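Long-range contacts in hypothetical protein APE0525 (Aeropyrum pernix, PDB 2CX0), which is of unknown function but, as a PUA domain-containing protein, possibly binds RNA and may act in translation initiation: residues Glu14-Ser19 against Leu45-Ala50; Tyr57-Val62 against Glu177-Val182. All blocks are in the same frame, centred on the assembly; numbering follows the deposited sequence.

Both contacts involve the antiparallel sheet of the N-terminal half, and their centres lie about 10 Å apart. Interaction 1 pairs strand 9-17 with strand 45-51 near the surface; interaction 2 sets helix 174-183 against the next strand, 56-62, in a buried position. Strands 45-51 and 56-62 are themselves neighbours, so R46 and T61, and likewise A50 and Y57, join the two contacts through the backbone, while V48 packs on T61. Along the chain interaction 1 closes before interaction 2 opens. In the latter, 114 residues, including the PUA family region, lie between the segments, so the contact brings the C-terminal helix back onto the N-terminal sheet, tying the two ends of the chain together.

Interaction 1 of 2, residues Glu14-Ser19 against Leu45-Ala50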
loop_
_atom_site.group_PDB
_atom_site.type_symbol
_atom_site.label_atom_id
_atom_site.label_comp_id
_atom_site.label_asym_id
_atom_site.label_seq_id
_atom_site.Cartn_x
_atom_site.Cartn_y
_atom_site.Cartn_z
ATOM N N GLU A 14 -3.634 -19.837 7.796
ATOM C CA GLU A 14 -2.756 -20.277 8.878
ATOM C C GLU A 14 -2.231 -18.984 9.499
ATOM O O GLU A 14 -1.655 -18.171 8.779
ATOM C CB GLU A 14 -1.563 -21.058 8.356
ATOM C CG GLU A 14 -1.836 -22.495 8.123
ATOM C CD GLU A 14 -0.557 -23.290 8.009
ATOM O OE1 GLU A 14 0.334 -22.852 7.244
ATOM O OE2 GLU A 14 -0.448 -24.340 8.687
ATOM N N ALA A 15 -2.436 -18.771 10.803
ATOM C CA ALA A 15 -1.984 -17.529 11.448
ATOM C C ALA A 15 -1.073 -17.871 12.630
ATOM O O ALA A 15 -1.211 -18.940 13.210
ATOM C CB ALA A 15 -3.197 -16.746 11.958
ATOM N N ARG A 16 -0.139 -16.987 12.966
ATOM C CA ARG A 16 0.730 -17.206 14.130
ATOM C C ARG A 16 1.243 -15.843 14.573
ATOM O O ARG A 16 1.241 -14.875 13.826
ATOM C CB ARG A 16 1.921 -18.131 13.815
ATOM C CG ARG A 16 2.936 -17.551 12.887
ATOM C CD ARG A 16 4.130 -18.468 12.766
ATOM N NE ARG A 16 5.183 -17.974 11.863
ATOM C CZ ARG A 16 6.039 -17.009 12.162
ATOM N NH1 ARG A 16 5.986 -16.392 13.344
ATOM N NH2 ARG A 16 7.002 -16.707 11.310
ATOM N N ALA A 17 1.669 -15.769 15.827
ATOM C CA ALA A 17 2.199 -14.531 16.393
ATOM C C ALA A 17 3.571 -14.357 15.823
ATOM O O ALA A 17 4.201 -15.346 15.417
ATOM C CB ALA A 17 2.227 -14.630 17.943
ATOM N N LEU A 18 4.006 -13.105 15.637
ATOM C CA LEU A 18 5.370 -12.870 15.157
ATOM C C LEU A 18 6.232 -13.051 16.390
ATOM O O LEU A 18 5.827 -12.698 17.497
ATOM C CB LEU A 18 5.598 -11.407 14.687
ATOM C CG LEU A 18 5.606 -11.131 13.185
ATOM C CD1 LEU A 18 4.375 -11.670 12.572
ATOM C CD2 LEU A 18 5.729 -9.613 12.953
ATOM N N SER A 19 7.419 -13.591 16.195
ATOM C CA SER A 19 8.367 -13.763 17.301
ATOM C C SER A 19 8.916 -12.397 17.688
ATOM O O SER A 19 8.791 -11.420 16.929
ATOM C CB SER A 19 9.542 -14.641 16.875
ATOM O OG SER A 19 10.349 -13.998 15.892
ATOM N N LEU A 45 0.927 -8.197 16.646
ATOM C CA LEU A 45 1.417 -8.452 15.288
ATOM C C LEU A 45 1.344 -9.938 15.004
ATOM O O LEU A 45 1.914 -10.748 15.741
ATOM C CB LEU A 45 2.874 -7.986 15.173
ATOM C CG LEU A 45 3.304 -6.606 14.659
ATOM C CD1 LEU A 45 2.219 -5.549 14.931
ATOM C CD2 LEU A 45 4.690 -6.238 15.290
ATOM N N ARG A 46 0.637 -10.303 13.944
ATOM C CA ARG A 46 0.515 -11.701 13.557
ATOM C C ARG A 46 0.787 -11.852 12.053
ATOM O O ARG A 46 0.590 -10.934 11.255
ATOM C CB ARG A 46 -0.902 -12.227 13.884
ATOM C CG ARG A 46 -1.300 -12.119 15.377
ATOM C CD ARG A 46 -2.685 -12.719 15.678
ATOM N NE ARG A 46 -2.778 -14.164 15.438
ATOM C CZ ARG A 46 -2.301 -15.120 16.239
ATOM N NH1 ARG A 46 -1.662 -14.817 17.378
ATOM N NH2 ARG A 46 -2.492 -16.387 15.911
ATOM N N LEU A 47 1.212 -13.024 11.680
ATOM C CA LEU A 47 1.486 -13.342 10.294
ATOM C C LEU A 47 0.390 -14.289 9.845
ATOM O O LEU A 47 0.221 -15.387 10.435
ATOM C CB LEU A 47 2.828 -14.050 10.155
ATOM C CG LEU A 47 3.199 -14.487 8.741
ATOM C CD1 LEU A 47 3.541 -13.206 7.875
ATOM C CD2 LEU A 47 4.410 -15.388 8.841
ATOM N N VAL A 48 -0.365 -13.851 8.842
ATOM C CA VAL A 48 -1.443 -14.667 8.272
ATOM C C VAL A 48 -1.028 -15.147 6.869
ATOM O O VAL A 48 -0.654 -14.340 6.009
ATOM C CB VAL A 48 -2.703 -13.842 8.117
ATOM C CG1 VAL A 48 -3.792 -14.648 7.471
ATOM C CG2 VAL A 48 -3.105 -13.300 9.496
ATOM N N LYS A 49 -1.043 -16.445 6.660
ATOM C CA LYS A 49 -0.724 -17.028 5.346
ATOM C C LYS A 49 -2.048 -17.555 4.772
ATOM O O LYS A 49 -2.763 -18.305 5.451
ATOM C CB LYS A 49 0.230 -18.190 5.499
ATOM C CG LYS A 49 1.676 -17.785 5.635
ATOM C CD LYS A 49 2.598 -18.998 5.492
ATOM C CE LYS A 49 2.977 -19.592 6.846
ATOM N NZ LYS A 49 3.689 -20.941 6.694
ATOM N N ALA A 50 -2.384 -17.177 3.537
ATOM C CA ALA A 50 -3.657 -17.625 2.976
ATOM C C ALA A 50 -3.370 -18.337 1.671
ATOM O O ALA A 50 -2.623 -17.799 0.817
ATOM C CB ALA A 50 -4.548 -16.408 2.681
#
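Strands 14-17 and 45-50 run antiparallel at 160°, with E14-K49 and R16-L47 as hydrogen-bonded pairs and A15-V48 and A17-R46 as non-hydrogen-bonded ones; past the strand end, L18 N still reaches L45 O at 3.2 Å, just before S19 N-caps helix 20-30. On the face carrying E14, R16, L47 and K49, the R16 and L47 side chains run alongside each other in the same direction. L47 CD2 sits over one face of the R16 guanidinium, 3.8 Å from R16 NH2; that nitrogen forms a salt bridge with E22 of helix 20-30. E14 OE1 and K49 NZ make a long salt bridge at 3.9 Å. L18 puts CD1 against L47 CB at 3.7 Å and CD2 against L45 CB. On the other face A15 CB touches V48 CG2 at 4.2 Å. R46, bent at chi3 (64°), folds its guanidinium back across the partner strand, with R16 C 3.9 Å above the plane over its centre and A17 N nearer the rim. Shortening R46 to an alanine removes this flat cover and is likely to leave the R16-A17 peptide more open to solvent. The backbone ladder thus carries the pairing, with R46 over one peptide and the R16-E22 and E14-K49 charge pairs on the opposite face.

Interaction 2 of 2, residues Tyr57-Val62 against Glu177-Val182; sequences YEIITV and ELAQEV
With CG anti to its carbonyl carbon (chi1 -59°), Y57 sends its ring out beside the helix, while L178 holds CG anti to its own backbone N (chi1 169°) and brings methyl CD2 to the root of that ring. L178 CD2 lies 3.4 Å from Y57 CB and Y57 CG, a tight fit, and 3.8 Å from Y57 CD1 and Y57 CD2. The methyl therefore meets the start of the ring obliquely, well away from the hydroxyl end, and the two side chains cross at a slant. I59 comes next on this face of the strand. I59 CD1 reaches L178 CD2 at 4.2 Å and approaches A179 CB at 4.5 Å, the I59 and L178 side chains passing one another head to tail. One turn further along the helix, V182 CG1 stands 4.4 Å from T61 CG2, a looser touch. Y57, I59 and T61, alternate residues of the strand, thus present one face of the sheet to a helix whose segment axis passes 10.6 Å away at 47°. L3 of strand 2-5 also packs on L178 and V182, and P66 meets I59 and A179, widening the apolar patch. Outside the contact Q180 OE1 adds a polar tie to Q81 NE2. No hydrogen bond joins these two segments: their contact rests on apolar side chains, with L178 CD2 touching both Y57 and I59.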
loop_
_atom_site.group_PDB
_atom_site.type_symbol
_atom_site.label_atom_id
_atom_site.label_comp_id
_atom_site.label_asym_id
_atom_site.label_seq_id
_atom_site.Cartn_x
_atom_site.Cartn_y
_atom_site.Cartn_z
ATOM N N TYR A 57 -0.632 -16.059 -0.267
ATOM C CA TYR A 57 -0.469 -14.649 0.142
ATOM C C TYR A 57 -0.024 -14.658 1.599
ATOM O O TYR A 57 -0.474 -15.496 2.389
ATOM C CB TYR A 57 -1.821 -13.886 0.084
ATOM C CG TYR A 57 -2.484 -13.870 -1.281
ATOM C CD1 TYR A 57 -3.096 -15.041 -1.813
ATOM C CD2 TYR A 57 -2.487 -12.719 -2.036
ATOM C CE1 TYR A 57 -3.675 -15.036 -3.074
ATOM C CE2 TYR A 57 -3.070 -12.681 -3.303
ATOM C CZ TYR A 57 -3.657 -13.844 -3.812
ATOM O OH TYR A 57 -4.222 -13.771 -5.059
ATOM N N GLU A 58 0.830 -13.728 1.978
ATOM C CA GLU A 58 1.256 -13.638 3.391
ATOM C C GLU A 58 1.049 -12.196 3.747
ATOM O O GLU A 58 1.511 -11.294 3.026
ATOM C CB GLU A 58 2.719 -13.978 3.553
ATOM C CG GLU A 58 2.949 -15.447 3.564
ATOM C CD GLU A 58 4.377 -15.799 3.931
ATOM O OE1 GLU A 58 4.980 -15.090 4.775
ATOM O OE2 GLU A 58 4.877 -16.799 3.373
ATOM N N ILE A 59 0.363 -11.977 4.856
ATOM C CA ILE A 59 0.048 -10.629 5.304
ATOM C C ILE A 59 0.294 -10.443 6.812
ATOM O O ILE A 59 -0.074 -11.308 7.627
ATOM C CB ILE A 59 -1.454 -10.313 5.078
ATOM C CG1 ILE A 59 -1.802 -10.339 3.563
ATOM C CG2 ILE A 59 -1.767 -8.920 5.634
ATOM C CD1 ILE A 59 -3.362 -10.211 3.380
ATOM N N ILE A 60 0.879 -9.317 7.193
ATOM C CA ILE A 60 1.084 -9.090 8.598
ATOM C C ILE A 60 -0.103 -8.302 9.108
ATOM O O ILE A 60 -0.459 -7.274 8.516
ATOM C CB ILE A 60 2.372 -8.319 8.824
ATOM C CG1 ILE A 60 3.566 -9.274 8.537
ATOM C CG2 ILE A 60 2.412 -7.747 10.281
ATOM C CD1 ILE A 60 4.925 -8.534 8.515
ATOM N N THR A 61 -0.746 -8.781 10.165
ATOM C CA THR A 61 -1.865 -8.028 10.751
ATOM C C THR A 61 -1.376 -7.264 11.971
ATOM O O THR A 61 -0.518 -7.719 12.706
ATOM C CB THR A 61 -3.060 -8.927 11.184
ATOM O OG1 THR A 61 -2.634 -9.918 12.153
ATOM C CG2 THR A 61 -3.613 -9.642 9.922
ATOM N N VAL A 62 -1.951 -6.086 12.167
ATOM C CA VAL A 62 -1.633 -5.210 13.274
ATOM C C VAL A 62 -2.985 -5.000 13.991
ATOM O O VAL A 62 -3.904 -4.357 13.480
ATOM C CB VAL A 62 -1.066 -3.811 12.814
ATOM C CG1 VAL A 62 -0.676 -2.970 14.035
ATOM C CG2 VAL A 62 0.161 -3.963 11.956
ATOM N N GLU A 177 -8.814 -7.648 -2.172
ATOM C CA GLU A 177 -10.031 -8.404 -1.871
ATOM C C GLU A 177 -9.799 -9.374 -0.730
ATOM O O GLU A 177 -10.618 -9.510 0.148
ATOM C CB GLU A 177 -10.554 -9.162 -3.116
ATOM C CG GLU A 177 -11.067 -8.232 -4.239
ATOM C CD GLU A 177 -12.336 -7.441 -3.894
ATOM O OE1 GLU A 177 -12.979 -7.624 -2.832
ATOM O OE2 GLU A 177 -12.715 -6.608 -4.719
ATOM N N LEU A 178 -8.668 -10.060 -0.779
ATOM C CA LEU A 178 -8.330 -10.965 0.283
ATOM C C LEU A 178 -8.238 -10.192 1.639
ATOM O O LEU A 178 -8.775 -10.645 2.683
ATOM C CB LEU A 178 -7.000 -11.639 -0.062
ATOM C CG LEU A 178 -6.436 -12.410 1.150
ATOM C CD1 LEU A 178 -7.395 -13.569 1.541
ATOM C CD2 LEU A 178 -5.047 -12.966 0.736
ATOM N N ALA A 179 -7.578 -9.038 1.616
ATOM C CA ALA A 179 -7.392 -8.238 2.847
ATOM C C ALA A 179 -8.718 -7.743 3.396
ATOM O O ALA A 179 -8.909 -7.765 4.622
ATOM C CB ALA A 179 -6.452 -7.050 2.628
ATOM N N GLN A 180 -9.638 -7.353 2.504
ATOM C CA GLN A 180 -10.965 -6.903 2.920
ATOM C C GLN A 180 -11.678 -7.996 3.720
ATOM O O GLN A 180 -12.340 -7.718 4.717
ATOM C CB GLN A 180 -11.850 -6.616 1.713
ATOM C CG GLN A 180 -11.762 -5.256 1.191
ATOM C CD GLN A 180 -12.088 -4.241 2.253
ATOM O OE1 GLN A 180 -11.193 -3.826 2.978
ATOM N NE2 GLN A 180 -13.379 -3.850 2.374
ATOM N N GLU A 181 -11.534 -9.242 3.281
ATOM C CA GLU A 181 -12.198 -10.352 3.942
ATOM C C GLU A 181 -11.488 -10.742 5.227
ATOM O O GLU A 181 -12.146 -11.137 6.181
ATOM C CB GLU A 181 -12.285 -11.559 2.972
ATOM C CG GLU A 181 -13.358 -12.553 3.318
ATOM C CD GLU A 181 -14.755 -11.936 3.373
ATOM O OE1 GLU A 181 -15.066 -10.935 2.676
ATOM O OE2 GLU A 181 -15.565 -12.488 4.109
ATOM N N VAL A 182 -10.147 -10.648 5.262
ATOM C CA VAL A 182 -9.401 -10.981 6.481
ATOM C C VAL A 182 -9.860 -9.991 7.577
ATOM O O VAL A 182 -10.111 -10.404 8.725
ATOM C CB VAL A 182 -7.837 -10.858 6.284
ATOM C CG1 VAL A 182 -7.111 -10.943 7.642
ATOM C CG2 VAL A 182 -7.315 -12.037 5.431
#